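Local coordinates for Lmo2181 protein (PDB 5JCV) that attaches surface proteins covalently to the cell wall as a class B sortase, cleaving their C-terminal sorting signal and passing through a thioester intermediate, at residues P97-E102 with Y108-F113; R85-K90 with M177-K182. One frame throughout, in Å; residues are numbered along the deposited sequence. Where two conformers were deposited one is given.

The chain modelled here carries the sortase domain, and its two contacts illustrate how a local pairing can sit inside a long-range one. Following the chain from the N terminus, strand 67-72 leads to the 3-10 turn at 85-88, the first partner of interaction 2. Helix 90-95 comes next, and then the hairpin of interaction 1, which closes a short turn between 97-102 and 108-113. Helix 132-145 and strand 160-165 follow before strand 176-182 completes interaction 2, so interaction 1 is nested within its loop. The two meet in the sheet, where strands 107-118 and 176-182 are neighbours: Glu111 O lies 2.8 Å from Lys182 N, a probable hydrogen bond.

Interaction 1 of 2, residues P97-E102 with Y108-F113; sequences PTFSYE and YEVEIF
Phe99 and Val110 face each other as a hydrogen-bonded pair in an antiparallel beta hairpin, strand 98-102 with strand 107-118, in the sortase beta-barrel fold, where strand 107-118 also borders strand 176-182. Val110 N donates a hydrogen bond to Phe99 O at 2.7 Å, and Phe99 N returns a bond to Val110 O. The same exchange recurs between Tyr101 and Tyr108, while Ile112 N adds a single bond to Pro97 O.

Val110 shows how one short side chain can serve several neighbours. Its CB stands over a face of the Phe99 ring, 3.8 Å from the centroid and 15° off the ring normal, a CH-pi contact displaced toward the rim. From there CG1 reaches Phe99 CZ at 3.7 Å, whereas CG2 spreads between Phe99 CE1 and Tyr101 CB. Phe99 presents its ring in this way because chi1, 63°, sets CG between the backbone N and the carbonyl carbon. Against the rim of the ring, close to in plane, comes Ile112 CD1, 4.0 Å from Phe99 CD2. Leu163 and Ile161 of strand 160-165 continue this buried face.

Farther along, Tyr101 and Tyr108 run alongside each other, CD2 against CD2, with Tyr101 O at the edge of the Tyr108 ring, 3.6 Å from its CD2. The Tyr108 hydroxyl is hydrogen-bonded to Glu62. On the opposite face of the hairpin a bend at chi2, 77°, brings the Glu109 carboxylate to Ser100, OE2 lying 3.6 Å from Ser100 CB. A water joins the strands there, 2.8 Å from Thr98 OG1 and donating to Glu109 OE2 at 2.7 Å.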
# COMPACT_ATOMS: atom_id res chain seq x y z
N PRO A 97 16.63 15.68 -14.06
CA PRO A 97 15.76 16.63 -13.36
C PRO A 97 14.62 15.99 -12.54
O PRO A 97 13.94 16.70 -11.79
CB PRO A 97 15.21 17.50 -14.52
CG PRO A 97 15.21 16.60 -15.73
CD PRO A 97 16.31 15.57 -15.50
N THR A 98 14.39 14.68 -12.66
CA THR A 98 13.28 14.05 -11.93
C THR A 98 13.62 12.66 -11.41
O THR A 98 14.47 11.95 -11.96
CB THR A 98 12.00 13.82 -12.84
OG1 THR A 98 12.23 12.73 -13.74
CG2 THR A 98 11.64 15.07 -13.65
N PHE A 99 12.89 12.24 -10.39
CA PHE A 99 12.93 10.85 -9.97
C PHE A 99 11.52 10.34 -9.72
O PHE A 99 10.56 11.12 -9.76
CB PHE A 99 13.83 10.68 -8.74
CG PHE A 99 13.37 11.39 -7.51
CD1 PHE A 99 12.57 10.76 -6.58
CD2 PHE A 99 13.74 12.70 -7.28
CE1 PHE A 99 12.13 11.43 -5.46
CE2 PHE A 99 13.32 13.38 -6.14
CZ PHE A 99 12.52 12.75 -5.23
N SER A 100 11.39 9.03 -9.47
CA SER A 100 10.09 8.44 -9.18
C SER A 100 9.95 7.93 -7.78
O SER A 100 10.80 7.21 -7.26
CB SER A 100 9.68 7.35 -10.19
OG SER A 100 10.75 6.53 -10.56
N TYR A 101 8.82 8.32 -7.20
CA TYR A 101 8.49 8.03 -5.84
C TYR A 101 7.15 7.32 -5.89
O TYR A 101 6.18 7.88 -6.39
CB TYR A 101 8.36 9.35 -5.05
CG TYR A 101 7.64 9.20 -3.73
CD1 TYR A 101 8.16 8.36 -2.73
CD2 TYR A 101 6.43 9.89 -3.46
CE1 TYR A 101 7.51 8.21 -1.51
CE2 TYR A 101 5.77 9.74 -2.24
CZ TYR A 101 6.31 8.89 -1.26
OH TYR A 101 5.69 8.67 -0.06
N GLU A 102 7.10 6.09 -5.40
CA GLU A 102 5.83 5.41 -5.16
C GLU A 102 5.43 5.56 -3.70
O GLU A 102 6.28 5.48 -2.80
CB GLU A 102 5.90 3.91 -5.51
CG GLU A 102 5.48 3.54 -6.92
CD GLU A 102 6.64 3.43 -7.89
OE1 GLU A 102 7.10 2.29 -8.07
OE2 GLU A 102 7.08 4.47 -8.46
N TYR A 108 4.63 8.95 -8.43
CA TYR A 108 4.79 10.37 -8.84
C TYR A 108 6.14 10.51 -9.54
O TYR A 108 7.08 9.79 -9.20
CB TYR A 108 4.75 11.34 -7.64
CG TYR A 108 3.53 11.18 -6.76
CD1 TYR A 108 2.48 12.11 -6.79
CD2 TYR A 108 3.41 10.08 -5.89
CE1 TYR A 108 1.37 11.96 -5.99
CE2 TYR A 108 2.30 9.92 -5.08
CZ TYR A 108 1.27 10.85 -5.15
OH TYR A 108 0.17 10.68 -4.38
N GLU A 109 6.25 11.43 -10.49
CA GLU A 109 7.53 11.82 -11.07
C GLU A 109 7.95 13.19 -10.54
O GLU A 109 7.51 14.24 -11.02
CB GLU A 109 7.51 11.84 -12.59
CG GLU A 109 8.73 11.15 -13.20
CD GLU A 109 8.61 9.64 -13.14
OE1 GLU A 109 7.50 9.14 -12.80
OE2 GLU A 109 9.59 8.93 -13.43
N VAL A 110 8.84 13.16 -9.57
CA VAL A 110 9.16 14.32 -8.78
C VAL A 110 10.15 15.18 -9.54
O VAL A 110 11.15 14.68 -10.05
CB VAL A 110 9.79 13.90 -7.45
CG1 VAL A 110 10.06 15.13 -6.60
CG2 VAL A 110 8.88 12.93 -6.69
N GLU A 111 9.87 16.48 -9.57
CA GLU A 111 10.65 17.46 -10.28
C GLU A 111 11.56 18.23 -9.30
O GLU A 111 11.10 19.11 -8.54
CB GLU A 111 9.69 18.43 -10.99
CG GLU A 111 10.19 18.91 -12.32
CD GLU A 111 9.28 19.94 -13.02
OE1 GLU A 111 8.05 20.03 -12.73
OE2 GLU A 111 9.85 20.65 -13.89
N ILE A 112 12.85 17.94 -9.35
CA ILE A 112 13.81 18.53 -8.43
C ILE A 112 13.95 20.04 -8.65
O ILE A 112 14.15 20.51 -9.77
CB ILE A 112 15.18 17.86 -8.59
CG1 ILE A 112 15.12 16.42 -8.10
CG2 ILE A 112 16.25 18.63 -7.82
CD1 ILE A 112 16.19 15.52 -8.71
N PHE A 113 13.87 20.79 -7.56
CA PHE A 113 14.03 22.24 -7.61
C PHE A 113 15.09 22.81 -6.64
O PHE A 113 15.49 23.97 -6.78
CB PHE A 113 12.69 22.89 -7.36
CG PHE A 113 12.21 22.80 -5.93
CD1 PHE A 113 12.54 23.78 -5.01
CD2 PHE A 113 11.40 21.76 -5.53
CE1 PHE A 113 12.10 23.69 -3.71
CE2 PHE A 113 10.96 21.68 -4.23
CZ PHE A 113 11.31 22.64 -3.32
O HOH W 1 14.25 19.14 -12.04
O HOH W 2 12.02 10.01 -13.04

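Interaction 2 of 2, residues R85-K90 with M177-K182; sequences RKYLDK and MVIQGK
The end portion of a 3-10 segment, residues 85-88, packs against strand 176-182 of the sortase beta-barrel fold, and the contact is a worked case of a connecting segment held to a sheet by apolar side chains. Within it Leu88 N bonds to Arg85 O at 3.0 Å and Asp89 N to Lys86 O. The segment passes directly into helix 90-95, where Asp89 is the N-cap and its OD1 accepts from Asp91 N.

The closest meeting is between Tyr87 and Ile179, whose side chains are roughly perpendicular. Ile179 CD1 presses on the root of the tyrosine, 3.4 Å from Tyr87 CB and 3.7 Å from Tyr87 CG, and approaches the ring obliquely. The isoleucine bends at both torsions to get there, with CG1 beside its backbone N (chi1 -58°) and CD1 turned again at chi2, -64°. The tyrosine has further partners: its hydroxyl is hydrogen-bonded to His96 O and its ring meets that of Phe92 edge-to-face, while its backbone O is hydrogen-bonded to Tyr148 OH.

Two residues earlier, on this face of the strand, comes Met177, present as selenomethionine. Met177 CG, trans to its own backbone N, lies 3.8 Å from Arg85 N. The chain then bends at chi2 (73°) and again at chi3, running antiparallel alongside Leu88. The branched end of the leucine rests beside the end of the selenomethionine: Leu88 CG lies 4.0 Å from Met177 SE, and Leu88 CD2 comes to 3.8 Å from the terminal methyl, Met177 CE.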
# COMPACT_ATOMS: atom_id res chain seq x y z
N ARG A 85 24.64 12.66 -3.47
CA ARG A 85 25.72 13.61 -3.74
C ARG A 85 25.99 13.81 -5.24
O ARG A 85 26.63 14.79 -5.65
CB ARG A 85 27.00 13.15 -3.03
CG ARG A 85 27.58 11.91 -3.72
CD ARG A 85 28.89 11.39 -3.15
NE ARG A 85 29.34 10.20 -3.85
CZ ARG A 85 30.47 9.55 -3.58
NH1 ARG A 85 31.32 9.99 -2.64
NH2 ARG A 85 30.78 8.46 -4.29
N LYS A 86 25.54 12.89 -6.09
CA LYS A 86 25.70 13.10 -7.54
C LYS A 86 25.02 14.40 -8.03
O LYS A 86 25.45 15.03 -9.02
CB LYS A 86 25.14 11.93 -8.34
CG LYS A 86 25.88 10.60 -8.16
CD LYS A 86 25.13 9.51 -8.94
CE LYS A 86 25.87 8.19 -8.96
NZ LYS A 86 26.89 8.14 -10.05
N TYR A 87 23.99 14.82 -7.32
CA TYR A 87 23.33 16.06 -7.62
C TYR A 87 24.17 17.33 -7.39
O TYR A 87 23.71 18.39 -7.76
CB TYR A 87 21.94 16.13 -6.90
CG TYR A 87 20.91 15.29 -7.61
CD1 TYR A 87 20.35 15.73 -8.77
CD2 TYR A 87 20.50 14.05 -7.12
CE1 TYR A 87 19.41 14.99 -9.47
CE2 TYR A 87 19.57 13.28 -7.82
CZ TYR A 87 19.03 13.76 -9.01
OH TYR A 87 18.06 13.07 -9.77
N LEU A 88 25.36 17.26 -6.79
CA LEU A 88 26.26 18.42 -6.71
C LEU A 88 27.05 18.63 -8.01
O LEU A 88 27.65 19.67 -8.20
CB LEU A 88 27.30 18.24 -5.59
CG LEU A 88 26.79 18.14 -4.15
CD1 LEU A 88 27.93 17.78 -3.22
CD2 LEU A 88 26.12 19.46 -3.76
N ASP A 89 27.08 17.60 -8.85
CA ASP A 89 27.59 17.64 -10.22
C ASP A 89 26.47 18.14 -11.12
O ASP A 89 25.44 17.47 -11.29
CB ASP A 89 28.01 16.22 -10.60
CG ASP A 89 28.45 16.06 -12.04
OD1 ASP A 89 28.36 17.05 -12.81
OD2 ASP A 89 28.88 14.92 -12.38
N LYS A 90 26.66 19.33 -11.69
CA LYS A 90 25.62 19.97 -12.49
C LYS A 90 25.21 19.12 -13.68
O LYS A 90 24.03 19.08 -14.02
CB LYS A 90 26.03 21.34 -12.99
CG LYS A 90 24.85 22.07 -13.63
CD LYS A 90 25.03 23.59 -13.69
CE LYS A 90 23.70 24.33 -13.52
NZ LYS A 90 23.91 25.77 -13.16
N MSE A 177 23.24 15.48 2.85
CA MSE A 177 22.93 15.85 1.49
C MSE A 177 21.42 15.87 1.37
O MSE A 177 20.73 15.02 1.91
CB MSE A 177 23.62 14.82 0.60
CG MSE A 177 23.36 15.11 -0.85
SE MSE A 177 24.44 16.69 -1.31
CE MSE A 177 23.19 17.31 -2.65
N VAL A 178 20.89 16.87 0.69
CA VAL A 178 19.44 17.06 0.63
C VAL A 178 19.02 17.38 -0.79
O VAL A 178 19.63 18.20 -1.44
CB VAL A 178 18.98 18.22 1.53
CG1 VAL A 178 17.46 18.37 1.42
CG2 VAL A 178 19.37 17.96 2.96
N ILE A 179 17.97 16.72 -1.25
CA ILE A 179 17.38 16.97 -2.56
C ILE A 179 15.92 17.21 -2.29
O ILE A 179 15.30 16.44 -1.55
CB ILE A 179 17.49 15.70 -3.43
CG1 ILE A 179 18.96 15.32 -3.56
CG2 ILE A 179 16.88 15.88 -4.80
CD1 ILE A 179 19.78 16.35 -4.29
N GLN A 180 15.38 18.28 -2.84
CA GLN A 180 13.97 18.53 -2.73
C GLN A 180 13.27 18.73 -4.10
O GLN A 180 13.80 19.37 -5.02
CB GLN A 180 13.76 19.73 -1.85
CG GLN A 180 14.33 19.52 -0.47
CD GLN A 180 14.06 20.70 0.39
OE1 GLN A 180 14.62 21.76 0.15
NE2 GLN A 180 13.16 20.55 1.38
N GLY A 181 12.09 18.14 -4.23
CA GLY A 181 11.42 18.14 -5.50
C GLY A 181 9.93 18.39 -5.35
O GLY A 181 9.35 18.11 -4.31
N LYS A 182 9.33 18.90 -6.42
CA LYS A 182 7.89 19.17 -6.49
C LYS A 182 7.10 17.91 -6.84
O LYS A 182 7.43 17.23 -7.79
CB LYS A 182 7.65 20.24 -7.56
CG LYS A 182 6.19 20.62 -7.83
CD LYS A 182 6.06 21.42 -9.11
CE LYS A 182 6.44 22.87 -8.90
NZ LYS A 182 6.35 23.65 -10.16